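Local coordinates for Phosphoglucomutase/phosphomannomutase family protein (Burkholderia thailandensis, PDB 3UW2), which probably moves a phosphoryl group within a sugar phosphate, as a metal-dependent member of the phosphohexose mutase family, at residues 259-264 / 370-375; 270-275 / 283-288; 352-357 / 364-369; 213-216 / 220-223. All blocks are in the same frame, centred on the assembly; numbering follows the deposited sequence.

Contact 1 (259-264 / 370-375); sequences IGFAFD and RLLEIL. With ZN (zinc ion), chain K.
Phe261 on strand 259-263 sets the end of its ring between Leu371 and Leu372 of helix 364-375. The strand belongs to the second alpha/beta/alpha domain of this phosphohexose mutase and the helix to the third, so the contact lies where two domains meet. The two segments run almost antiparallel, at 171°, with their axes 11.6 Å apart. Only side chains bridge a gap that wide.

The tight part is the far end of the Phe261 ring. CE1 is 3.7 Å from Leu371 CD2, while CZ is 3.9 Å from Leu372 CG. Leu371 has CG anti to its backbone N (chi1 177°), which carries CD2 toward the strand. Leu372 starts off along the flank of the helix and still brings its branch point to the ring. The leucines meet the ring at a slant. Phe214 meets Phe261 edge-to-face and also touches Leu372, so the apolar cluster continues into helix 206-216.

The contact is looser at the start of the strand. There Ile259 meets Leu375 by one carbon pair, CG1 and CD1, 4.0 Å apart. Pro381 lies against both residues. All five touching side chains are buried and apolar. The polar groups of the helix turn elsewhere: Arg370 pairs with Asp356, and Glu373 with Arg357.

The strand leads from this packing to the metal site. Just past its end, Asp264 takes no part in the packing; with Asp266 and Asp268 it binds the zinc ion, its OD2 2.2 Å from the metal.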
loop_
_atom_site.group_PDB
_atom_site.type_symbol
_atom_site.label_atom_id
_atom_site.label_comp_id
_atom_site.label_asym_id
_atom_site.label_seq_id
_atom_site.Cartn_x
_atom_site.Cartn_y
_atom_site.Cartn_z
ATOM N N ILE A 259 0.079 -5.575 21.768
ATOM C CA ILE A 259 -0.052 -4.786 20.549
ATOM C C ILE A 259 -0.901 -5.562 19.547
ATOM O O ILE A 259 -0.777 -6.781 19.494
ATOM C CB ILE A 259 1.383 -4.536 19.970
ATOM C CG1 ILE A 259 2.096 -3.433 20.820
ATOM C CG2 ILE A 259 1.387 -4.155 18.503
ATOM C CD1 ILE A 259 1.397 -2.076 20.829
ATOM N N GLY A 260 -1.730 -4.861 18.749
ATOM C CA GLY A 260 -2.553 -5.508 17.716
ATOM C C GLY A 260 -2.133 -5.155 16.302
ATOM O O GLY A 260 -1.886 -3.973 16.022
ATOM N N PHE A 261 -1.947 -6.167 15.428
ATOM C CA PHE A 261 -1.632 -5.890 13.990
ATOM C C PHE A 261 -2.796 -6.419 13.142
ATOM O O PHE A 261 -3.240 -7.535 13.335
ATOM C CB PHE A 261 -0.410 -6.676 13.506
ATOM C CG PHE A 261 0.935 -6.158 13.975
ATOM C CD1 PHE A 261 1.065 -4.962 14.685
ATOM C CD2 PHE A 261 2.099 -6.880 13.634
ATOM C CE1 PHE A 261 2.327 -4.503 15.085
ATOM C CE2 PHE A 261 3.361 -6.452 14.052
ATOM C CZ PHE A 261 3.479 -5.240 14.756
ATOM N N ALA A 262 -3.275 -5.629 12.187
ATOM C CA ALA A 262 -4.326 -6.087 11.253
ATOM C C ALA A 262 -3.861 -5.864 9.800
ATOM O O ALA A 262 -3.316 -4.798 9.509
ATOM C CB ALA A 262 -5.612 -5.339 11.515
ATOM N N PHE A 263 -4.003 -6.885 8.926
ATOM C CA PHE A 263 -3.461 -6.807 7.587
ATOM C C PHE A 263 -4.600 -6.625 6.646
ATOM O O PHE A 263 -5.710 -7.086 6.913
ATOM C CB PHE A 263 -2.686 -8.092 7.253
ATOM C CG PHE A 263 -1.412 -8.225 8.015
ATOM C CD1 PHE A 263 -0.297 -7.472 7.646
ATOM C CD2 PHE A 263 -1.312 -9.084 9.092
ATOM C CE1 PHE A 263 0.897 -7.614 8.345
ATOM C CE2 PHE A 263 -0.137 -9.204 9.809
ATOM C CZ PHE A 263 0.981 -8.476 9.423
ATOM N N ASP A 264 -4.346 -5.961 5.536
ATOM C CA ASP A 264 -5.329 -5.935 4.487
ATOM C C ASP A 264 -5.233 -7.259 3.693
ATOM O O ASP A 264 -4.399 -8.106 4.007
ATOM C CB ASP A 264 -5.162 -4.703 3.606
ATOM C CG ASP A 264 -4.022 -4.818 2.629
ATOM O OD1 ASP A 264 -3.069 -5.615 2.775
ATOM O OD2 ASP A 264 -4.068 -3.978 1.743
ATOM N N ARG A 370 9.557 -4.548 11.368
ATOM C CA ARG A 370 10.395 -3.418 11.663
ATOM C C ARG A 370 9.793 -2.701 12.868
ATOM O O ARG A 370 10.524 -2.143 13.666
ATOM C CB ARG A 370 10.497 -2.457 10.463
ATOM C CG ARG A 370 11.399 -2.991 9.316
ATOM C CD ARG A 370 12.871 -3.021 9.723
ATOM N NE ARG A 370 13.429 -1.631 9.815
ATOM C CZ ARG A 370 14.133 -1.024 8.860
ATOM N NH1 ARG A 370 14.495 -1.677 7.714
ATOM N NH2 ARG A 370 14.569 0.211 9.078
ATOM N N LEU A 371 8.459 -2.706 12.974
ATOM C CA LEU A 371 7.774 -2.010 14.112
ATOM C C LEU A 371 8.103 -2.809 15.407
ATOM O O LEU A 371 8.517 -2.236 16.412
ATOM C CB LEU A 371 6.282 -1.962 13.811
ATOM C CG LEU A 371 5.406 -1.346 14.913
ATOM C CD1 LEU A 371 5.966 0.007 15.311
ATOM C CD2 LEU A 371 3.975 -1.241 14.439
ATOM N N LEU A 372 8.006 -4.150 15.360
ATOM C CA LEU A 372 8.366 -4.971 16.540
ATOM C C LEU A 372 9.850 -4.758 16.977
ATOM O O LEU A 372 10.170 -4.786 18.152
ATOM C CB LEU A 372 8.110 -6.450 16.262
ATOM C CG LEU A 372 6.693 -6.986 16.011
ATOM C CD1 LEU A 372 6.739 -8.420 15.555
ATOM C CD2 LEU A 372 5.958 -6.879 17.333
ATOM N N GLU A 373 10.760 -4.596 16.033
ATOM C CA GLU A 373 12.162 -4.344 16.374
ATOM C C GLU A 373 12.301 -3.110 17.302
ATOM O O GLU A 373 13.100 -3.126 18.265
ATOM C CB GLU A 373 12.944 -4.075 15.089
ATOM C CG GLU A 373 14.428 -3.771 15.319
ATOM C CD GLU A 373 15.162 -3.586 13.996
ATOM O OE1 GLU A 373 14.958 -2.549 13.271
ATOM O OE2 GLU A 373 15.921 -4.496 13.670
ATOM N N ILE A 374 11.548 -2.059 16.974
ATOM C CA ILE A 374 11.538 -0.829 17.738
ATOM C C ILE A 374 10.752 -0.966 19.048
ATOM O O ILE A 374 11.277 -0.602 20.111
ATOM C CB ILE A 374 10.968 0.335 16.912
ATOM C CG1 ILE A 374 11.885 0.630 15.688
ATOM C CG2 ILE A 374 10.802 1.590 17.781
ATOM C CD1 ILE A 374 11.303 1.560 14.653
ATOM N N LEU A 375 9.503 -1.455 18.972
ATOM C CA LEU A 375 8.613 -1.615 20.139
ATOM C C LEU A 375 9.242 -2.538 21.196
ATOM O O LEU A 375 9.135 -2.295 22.405
ATOM C CB LEU A 375 7.265 -2.208 19.698
ATOM C CG LEU A 375 6.395 -1.281 18.823
ATOM C CD1 LEU A 375 5.018 -1.918 18.590
ATOM C CD2 LEU A 375 6.307 0.134 19.371
HETATM ZN ZN ZN K . -3.250 -4.371 -0.253
#

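Contact 2 (270-275 / 283-288); sequences LGVVTK and DRQLML. With EDO (1,2-ethanediol), chain G.
Gln285, on helix 282-296, reaches across to Leu270 and Val272 on strand 270-273. Its CB points at the strand. CG stands anti to the carbonyl carbon (chi1 -65°), and the chain runs on extended, so the amide is delivered straight to the strand.

The amide carbon CD meets a methyl group, with Val272 CG2 3.7 Å away. That methyl lies over the flat of the amide, about as far from OE1 and NE2 as from CD. The two polar atoms then go different ways. OE1 accepts a hydrogen bond of 2.7 Å from a water, and the same water gives its other hydrogen to Leu270 O at 2.8 Å. This water is the polar link between the segments. NE2 is 3.8 Å from Leu270 O, too far for a bond, and donates one of its hydrogens to Ile280 O. The amide is thus held at both ends, which probably fixes its rotation. Leu270 CD2 stays at a loose 4.4 Å from Gln285 OE1.

Ile280 also pairs with Val272 through the backbone, so Gln285 bonds to the returning chain that leads into its own helix. At the start of that helix Asp283 OD2 bonds to Thr309 N, and to a 1,2-ethanediol probably left from crystallisation.

Strand 270-273 is an edge strand of the second-domain sheet, and helix 282-296 belongs to the third. This is the link between two consecutive alpha/beta/alpha domains of the phosphohexose mutase fold.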
loop_
_atom_site.group_PDB
_atom_site.type_symbol
_atom_site.label_atom_id
_atom_site.label_comp_id
_atom_site.label_asym_id
_atom_site.label_seq_id
_atom_site.Cartn_x
_atom_site.Cartn_y
_atom_site.Cartn_z
ATOM N N LEU A 270 -0.396 -2.575 6.723
ATOM C CA LEU A 270 -0.498 -2.939 8.149
ATOM C C LEU A 270 -1.263 -1.847 8.928
ATOM O O LEU A 270 -0.918 -0.639 8.831
ATOM C CB LEU A 270 0.918 -3.087 8.759
ATOM C CG LEU A 270 1.028 -3.275 10.289
ATOM C CD1 LEU A 270 0.636 -4.667 10.682
ATOM C CD2 LEU A 270 2.462 -2.983 10.739
ATOM N N GLY A 271 -2.283 -2.300 9.673
ATOM C CA GLY A 271 -2.968 -1.490 10.718
ATOM C C GLY A 271 -2.419 -1.840 12.097
ATOM O O GLY A 271 -2.145 -3.020 12.364
ATOM N N VAL A 272 -2.292 -0.837 12.985
ATOM C CA VAL A 272 -1.625 -0.970 14.294
ATOM C C VAL A 272 -2.548 -0.368 15.316
ATOM O O VAL A 272 -2.980 0.788 15.187
ATOM C CB VAL A 272 -0.252 -0.188 14.349
ATOM C CG1 VAL A 272 0.358 -0.224 15.763
ATOM C CG2 VAL A 272 0.735 -0.721 13.311
ATOM N N VAL A 273 -2.849 -1.171 16.335
ATOM C CA VAL A 273 -3.732 -0.794 17.451
ATOM C C VAL A 273 -2.965 -0.974 18.782
ATOM O O VAL A 273 -2.319 -2.006 19.012
ATOM C CB VAL A 273 -5.026 -1.710 17.495
ATOM C CG1 VAL A 273 -5.994 -1.314 18.621
ATOM C CG2 VAL A 273 -5.783 -1.655 16.173
ATOM N N THR A 274 -3.063 0.013 19.658
ATOM C CA THR A 274 -2.502 -0.114 20.984
ATOM C C THR A 274 -3.375 -0.960 21.943
ATOM O O THR A 274 -4.525 -1.290 21.648
ATOM C CB THR A 274 -2.259 1.268 21.648
ATOM O OG1 THR A 274 -3.522 1.897 21.871
ATOM C CG2 THR A 274 -1.376 2.147 20.711
ATOM N N LYS A 275 -2.787 -1.278 23.094
ATOM C CA LYS A 275 -3.381 -2.060 24.142
ATOM C C LYS A 275 -4.705 -1.404 24.574
ATOM O O LYS A 275 -5.742 -2.096 24.748
ATOM C CB LYS A 275 -2.395 -2.075 25.345
ATOM C CG LYS A 275 -2.862 -2.847 26.605
ATOM C CD LYS A 275 -2.924 -4.373 26.356
ATOM C CE LYS A 275 -3.457 -5.110 27.614
ATOM N NZ LYS A 275 -3.776 -6.512 27.170
ATOM N N ASP A 283 0.731 7.957 9.192
ATOM C CA ASP A 283 1.670 9.062 9.259
ATOM C C ASP A 283 2.412 9.075 10.629
ATOM O O ASP A 283 3.577 9.560 10.685
ATOM C CB ASP A 283 1.037 10.430 8.931
ATOM C CG ASP A 283 -0.201 10.710 9.718
ATOM O OD1 ASP A 283 -0.675 9.815 10.495
ATOM O OD2 ASP A 283 -0.707 11.859 9.545
ATOM N N ARG A 284 1.748 8.592 11.718
ATOM C CA ARG A 284 2.458 8.524 13.029
ATOM C C ARG A 284 3.460 7.395 13.082
ATOM O O ARG A 284 4.574 7.554 13.585
ATOM C CB ARG A 284 1.498 8.451 14.203
ATOM C CG ARG A 284 0.753 9.772 14.373
ATOM C CD ARG A 284 -0.342 9.541 15.374
ATOM N NE ARG A 284 0.106 9.808 16.722
ATOM C CZ ARG A 284 -0.467 9.261 17.785
ATOM N NH1 ARG A 284 -1.445 8.366 17.638
ATOM N NH2 ARG A 284 -0.060 9.580 18.996
ATOM N N GLN A 285 3.069 6.249 12.538
ATOM C CA GLN A 285 4.019 5.148 12.342
ATOM C C GLN A 285 5.317 5.592 11.627
ATOM O O GLN A 285 6.407 5.149 11.991
ATOM C CB GLN A 285 3.372 4.037 11.535
ATOM C CG GLN A 285 2.173 3.319 12.231
ATOM C CD GLN A 285 1.643 2.201 11.312
ATOM O OE1 GLN A 285 2.433 1.374 10.758
ATOM N NE2 GLN A 285 0.339 2.211 11.067
ATOM N N LEU A 286 5.172 6.308 10.534
ATOM C CA LEU A 286 6.318 6.794 9.753
ATOM C C LEU A 286 7.241 7.683 10.593
ATOM O O LEU A 286 8.456 7.624 10.414
ATOM C CB LEU A 286 5.870 7.548 8.486
ATOM C CG LEU A 286 6.980 7.859 7.474
ATOM C CD1 LEU A 286 7.495 6.550 6.892
ATOM C CD2 LEU A 286 6.439 8.739 6.365
ATOM N N MET A 287 6.681 8.513 11.497
ATOM C CA MET A 287 7.569 9.275 12.412
ATOM C C MET A 287 8.499 8.335 13.201
ATOM O O MET A 287 9.694 8.595 13.354
ATOM C CB MET A 287 6.764 10.220 13.306
ATOM C CG MET A 287 6.213 11.392 12.475
ATOM S SD MET A 287 5.369 12.773 13.290
ATOM C CE MET A 287 3.731 12.132 13.640
ATOM N N LEU A 288 7.962 7.193 13.649
ATOM C CA LEU A 288 8.720 6.348 14.543
ATOM C C LEU A 288 9.811 5.635 13.728
ATOM O O LEU A 288 10.978 5.447 14.171
ATOM C CB LEU A 288 7.740 5.338 15.227
ATOM C CG LEU A 288 8.278 4.380 16.285
ATOM C CD1 LEU A 288 8.485 5.111 17.637
ATOM C CD2 LEU A 288 7.367 3.135 16.485
HETATM C C1 EDO G . -3.414 13.630 8.395
HETATM O O1 EDO G . -3.180 12.945 9.631
HETATM C C2 EDO G . -4.839 14.190 8.366
HETATM O O2 EDO G . -5.681 13.041 8.323
HETATM O O HOH W 1 1.532 0.553 8.341
#

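Contact 3 (352-357 / 364-369); sequences VFFKDR and GLYTGA
Phe354 and Tyr366 form an offset edge-to-face pair, with the edge of Tyr366 toward the face of Phe354. Their planes stand at 84° and their centroids are 5.5 Å apart. Phe354 CB lies at the edge of the tyrosine ring, 3.7 Å from Tyr366 CE2. At the edge of the Phe354 ring, near its plane, is Thr367 OG1, 3.7 Å from Phe354 CE2. Trp358 stacks on Tyr366, and Phe289 of helix 282-296 meets Phe354 edge-to-face.

Val352 packs beside Thr367, its CB 3.6 Å from Thr367 OG1. That hydroxyl is bonded to Asp363 O just before the helix, so toward the strand it makes only packing contacts. Strand 352-354, at the edge of the third domain's sheet, crosses helix 364-375, which follows it, at 73°.

Tyr366 CG is anti to the backbone N (chi1 -169°), which sends the ring out to the loop after the strand. Its OH takes a hydrogen bond from Arg370 NH1. A water lies between it and Arg357 O, but at doubtfully short distances. The chemistry implies an aromatic core with the tyrosine hydroxyl held by Arg370 and probably linked through water to the loop.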
loop_
_atom_site.group_PDB
_atom_site.type_symbol
_atom_site.label_atom_id
_atom_site.label_comp_id
_atom_site.label_asym_id
_atom_site.label_seq_id
_atom_site.Cartn_x
_atom_site.Cartn_y
_atom_site.Cartn_z
ATOM N N VAL A 352 4.033 1.277 3.495
ATOM C CA VAL A 352 5.267 1.808 4.051
ATOM C C VAL A 352 6.401 1.141 3.281
ATOM O O VAL A 352 6.412 -0.111 3.122
ATOM C CB VAL A 352 5.362 1.539 5.585
ATOM C CG1 VAL A 352 6.640 2.157 6.179
ATOM C CG2 VAL A 352 4.172 2.157 6.323
ATOM N N PHE A 353 7.341 1.951 2.782
ATOM C CA PHE A 353 8.334 1.423 1.869
ATOM C C PHE A 353 9.712 1.572 2.516
ATOM O O PHE A 353 10.234 2.698 2.609
ATOM C CB PHE A 353 8.326 2.209 0.547
ATOM C CG PHE A 353 6.979 2.332 -0.137
ATOM C CD1 PHE A 353 5.978 3.165 0.376
ATOM C CD2 PHE A 353 6.754 1.698 -1.372
ATOM C CE1 PHE A 353 4.755 3.337 -0.328
ATOM C CE2 PHE A 353 5.543 1.861 -2.066
ATOM C CZ PHE A 353 4.551 2.683 -1.539
ATOM N N PHE A 354 10.333 0.456 2.912
ATOM C CA PHE A 354 11.726 0.455 3.425
ATOM C C PHE A 354 12.680 0.111 2.284
ATOM O O PHE A 354 12.572 -0.981 1.739
ATOM C CB PHE A 354 11.930 -0.627 4.521
ATOM C CG PHE A 354 11.195 -0.326 5.810
ATOM C CD1 PHE A 354 11.813 0.443 6.813
ATOM C CD2 PHE A 354 9.834 -0.728 5.977
ATOM C CE1 PHE A 354 11.119 0.760 8.002
ATOM C CE2 PHE A 354 9.175 -0.420 7.169
ATOM C CZ PHE A 354 9.809 0.318 8.163
ATOM N N LYS A 355 13.587 1.040 1.949
ATOM C CA LYS A 355 14.728 0.725 1.141
ATOM C C LYS A 355 15.866 0.416 2.091
ATOM O O LYS A 355 16.573 -0.585 1.902
ATOM C CB LYS A 355 15.088 1.876 0.195
ATOM C CG LYS A 355 16.382 1.646 -0.598
ATOM C CD LYS A 355 16.309 0.388 -1.460
ATOM C CE LYS A 355 17.702 0.143 -2.044
ATOM N NZ LYS A 355 17.319 -0.049 -3.456
ATOM N N ASP A 356 16.035 1.219 3.139
ATOM C CA ASP A 356 17.047 0.878 4.210
ATOM C C ASP A 356 16.914 -0.568 4.662
ATOM O O ASP A 356 15.807 -0.974 5.081
ATOM C CB ASP A 356 16.767 1.815 5.389
ATOM C CG ASP A 356 17.521 1.428 6.638
ATOM O OD1 ASP A 356 18.709 1.745 6.655
ATOM O OD2 ASP A 356 16.933 0.900 7.600
ATOM N N ARG A 357 17.972 -1.381 4.487
ATOM C CA ARG A 357 18.045 -2.801 4.953
ATOM C C ARG A 357 17.048 -3.700 4.234
ATOM O O ARG A 357 16.788 -4.837 4.660
ATOM C CB ARG A 357 17.780 -2.904 6.473
ATOM C CG ARG A 357 18.864 -2.217 7.301
ATOM C CD ARG A 357 18.455 -2.019 8.772
ATOM N NE ARG A 357 18.087 -3.287 9.446
ATOM C CZ ARG A 357 17.304 -3.329 10.515
ATOM N NH1 ARG A 357 16.786 -2.187 11.074
ATOM N NH2 ARG A 357 16.986 -4.499 11.000
ATOM N N GLY A 364 3.507 -4.963 4.252
ATOM C CA GLY A 364 2.895 -4.959 5.566
ATOM C C GLY A 364 3.543 -5.888 6.593
ATOM O O GLY A 364 3.566 -5.563 7.801
ATOM N N LEU A 365 4.030 -7.049 6.140
ATOM C CA LEU A 365 4.601 -8.042 7.044
ATOM C C LEU A 365 6.022 -7.587 7.483
ATOM O O LEU A 365 6.389 -7.755 8.646
ATOM C CB LEU A 365 4.755 -9.411 6.348
ATOM C CG LEU A 365 3.481 -10.299 6.268
ATOM C CD1 LEU A 365 2.410 -9.742 5.341
ATOM C CD2 LEU A 365 3.919 -11.689 5.752
ATOM N N TYR A 366 6.820 -7.097 6.527
ATOM C CA TYR A 366 8.074 -6.480 6.854
ATOM C C TYR A 366 7.904 -5.244 7.722
ATOM O O TYR A 366 8.660 -5.061 8.660
ATOM C CB TYR A 366 8.861 -6.123 5.568
ATOM C CG TYR A 366 10.278 -5.723 5.884
ATOM C CD1 TYR A 366 11.201 -6.668 6.394
ATOM C CD2 TYR A 366 10.722 -4.399 5.701
ATOM C CE1 TYR A 366 12.533 -6.288 6.752
ATOM C CE2 TYR A 366 12.025 -4.020 6.027
ATOM C CZ TYR A 366 12.937 -4.992 6.497
ATOM O OH TYR A 366 14.213 -4.592 6.800
ATOM N N THR A 367 6.922 -4.388 7.420
ATOM C CA THR A 367 6.722 -3.190 8.287
ATOM C C THR A 367 6.411 -3.688 9.715
ATOM O O THR A 367 6.911 -3.123 10.689
ATOM C CB THR A 367 5.545 -2.346 7.725
ATOM O OG1 THR A 367 5.915 -1.896 6.414
ATOM C CG2 THR A 367 5.158 -1.137 8.638
ATOM N N GLY A 368 5.563 -4.721 9.840
ATOM C CA GLY A 368 5.253 -5.274 11.151
ATOM C C GLY A 368 6.534 -5.682 11.891
ATOM O O GLY A 368 6.697 -5.401 13.058
ATOM N N ALA A 369 7.436 -6.359 11.195
ATOM C CA ALA A 369 8.661 -6.800 11.795
ATOM C C ALA A 369 9.521 -5.596 12.205
ATOM O O ALA A 369 10.122 -5.603 13.295
ATOM C CB ALA A 369 9.406 -7.711 10.813
HETATM O O HOH W 2 16.160 -6.202 6.718
#

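Contact 4 (213-216 / 220-223); sequences LFKA and ELVE
The chain folds back after helix 206-216 so that Lys215 lies beside Leu221, with Lys215 CA 6.4 Å from Glu220 CA. This is the second half of a beta-alpha-beta unit, in which strand 197-200, helix 206-216 and strand 221-224 follow one another and the two strands pair in parallel.

Leu221 is the main side chain here. It points at the helix and splits its two methyls between neighbouring residues. CD2 rests 3.9 Å from Phe214 CB, and CD1 lies 3.8 Å from Lys215 CG. Phe214 touches the leucine only at its root. Its ring turns away, into the interior, where it meets Phe261 edge-to-face and lies on Leu197 and Val199. This inner side is buried.

The outer side is more exposed. The Lys215 chain runs out extended past Leu221, so its CG lies against the leucine while the charge is carried on to Glu223. The Lys215 and Glu223 side chains cross at about a right angle. Their salt bridge is long, with Lys215 NZ 3.9 Å from Glu223 OE2. The other oxygen, OE1, is bonded to Thr226 OG1, which helps to fix the carboxylate. A water closes the remaining gap: it accepts from Lys215 NZ at 2.9 Å and donates to Glu223 OE2 at 2.6 Å.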
loop_
_atom_site.group_PDB
_atom_site.type_symbol
_atom_site.label_atom_id
_atom_site.label_comp_id
_atom_site.label_asym_id
_atom_site.label_seq_id
_atom_site.Cartn_x
_atom_site.Cartn_y
_atom_site.Cartn_z
ATOM N N LEU A 213 6.004 -15.773 10.277
ATOM C CA LEU A 213 7.080 -14.757 10.448
ATOM C C LEU A 213 7.205 -14.288 11.890
ATOM O O LEU A 213 8.309 -14.324 12.441
ATOM C CB LEU A 213 6.873 -13.542 9.510
ATOM C CG LEU A 213 7.790 -12.347 9.688
ATOM C CD1 LEU A 213 9.221 -12.821 9.362
ATOM C CD2 LEU A 213 7.378 -11.144 8.795
ATOM N N PHE A 214 6.091 -13.839 12.499
ATOM C CA PHE A 214 6.176 -13.286 13.836
ATOM C C PHE A 214 6.490 -14.376 14.883
ATOM O O PHE A 214 7.182 -14.112 15.879
ATOM C CB PHE A 214 4.939 -12.439 14.177
ATOM C CG PHE A 214 4.680 -11.315 13.186
ATOM C CD1 PHE A 214 5.738 -10.538 12.660
ATOM C CD2 PHE A 214 3.379 -11.019 12.796
ATOM C CE1 PHE A 214 5.512 -9.488 11.741
ATOM C CE2 PHE A 214 3.114 -10.015 11.859
ATOM C CZ PHE A 214 4.175 -9.219 11.338
ATOM N N LYS A 215 6.054 -15.627 14.636
ATOM C CA LYS A 215 6.536 -16.733 15.503
ATOM C C LYS A 215 8.032 -16.952 15.373
ATOM O O LYS A 215 8.712 -17.214 16.386
ATOM C CB LYS A 215 5.760 -18.062 15.318
ATOM C CG LYS A 215 4.377 -17.983 15.916
ATOM C CD LYS A 215 3.540 -19.243 15.694
ATOM C CE LYS A 215 2.563 -19.305 16.873
ATOM N NZ LYS A 215 1.559 -20.419 16.897
ATOM N N ALA A 216 8.520 -16.896 14.131
ATOM C CA ALA A 216 9.942 -17.004 13.841
ATOM C C ALA A 216 10.750 -15.870 14.526
ATOM O O ALA A 216 11.913 -16.058 14.874
ATOM C CB ALA A 216 10.186 -16.941 12.338
ATOM N N GLU A 220 4.708 -14.569 20.696
ATOM C CA GLU A 220 3.459 -15.306 20.937
ATOM C C GLU A 220 2.305 -14.540 20.319
ATOM O O GLU A 220 2.266 -13.309 20.359
ATOM C CB GLU A 220 3.200 -15.524 22.447
ATOM C CG GLU A 220 3.885 -16.761 22.961
ATOM C CD GLU A 220 3.677 -16.945 24.462
ATOM O OE1 GLU A 220 4.682 -17.281 25.161
ATOM O OE2 GLU A 220 2.517 -16.738 24.936
ATOM N N LEU A 221 1.372 -15.262 19.725
ATOM C CA LEU A 221 0.335 -14.641 18.900
ATOM C C LEU A 221 -1.043 -14.979 19.411
ATOM O O LEU A 221 -1.242 -16.081 19.892
ATOM C CB LEU A 221 0.470 -15.125 17.475
ATOM C CG LEU A 221 1.818 -14.896 16.803
ATOM C CD1 LEU A 221 1.659 -15.328 15.349
ATOM C CD2 LEU A 221 2.358 -13.466 16.880
ATOM N N VAL A 222 -1.949 -14.010 19.405
ATOM C CA VAL A 222 -3.332 -14.336 19.541
ATOM C C VAL A 222 -3.892 -14.090 18.128
ATOM O O VAL A 222 -3.959 -12.969 17.676
ATOM C CB VAL A 222 -4.115 -13.472 20.557
ATOM C CG1 VAL A 222 -5.471 -14.119 20.686
ATOM C CG2 VAL A 222 -3.439 -13.438 21.922
ATOM N N GLU A 223 -4.259 -15.168 17.430
ATOM C CA GLU A 223 -4.667 -15.065 16.051
ATOM C C GLU A 223 -6.179 -14.781 15.843
ATOM O O GLU A 223 -7.069 -15.414 16.476
ATOM C CB GLU A 223 -4.265 -16.363 15.338
ATOM C CG GLU A 223 -2.754 -16.604 15.434
ATOM C CD GLU A 223 -2.281 -17.814 14.658
ATOM O OE1 GLU A 223 -2.863 -18.156 13.604
ATOM O OE2 GLU A 223 -1.279 -18.416 15.071
HETATM O O HOH W 3 -0.725 -18.824 17.630
#

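Contacts 1, 2 and 3 are buried, whereas contact 4 reaches the surface. Contacts 1 and 3 use successive parts of helix 364-375. Contacts 1, 2 and 4 all reach the second-domain sheet, where strands 259-263 and 270-273 are neighbours and strand 221-224 is at the other edge. Contacts 1 and 2 join the second domain to the third; contacts 3 and 4 each stay within one. The chemistry follows the position. Contact 1 is purely apolar, contact 2 admits a bridging water, and contact 3 probably has one at its loop end. Contact 4 adds a water-bridged ion pair at its rim. Phe214 touches residues of contacts 1 and 3, tying contact 4 to the core.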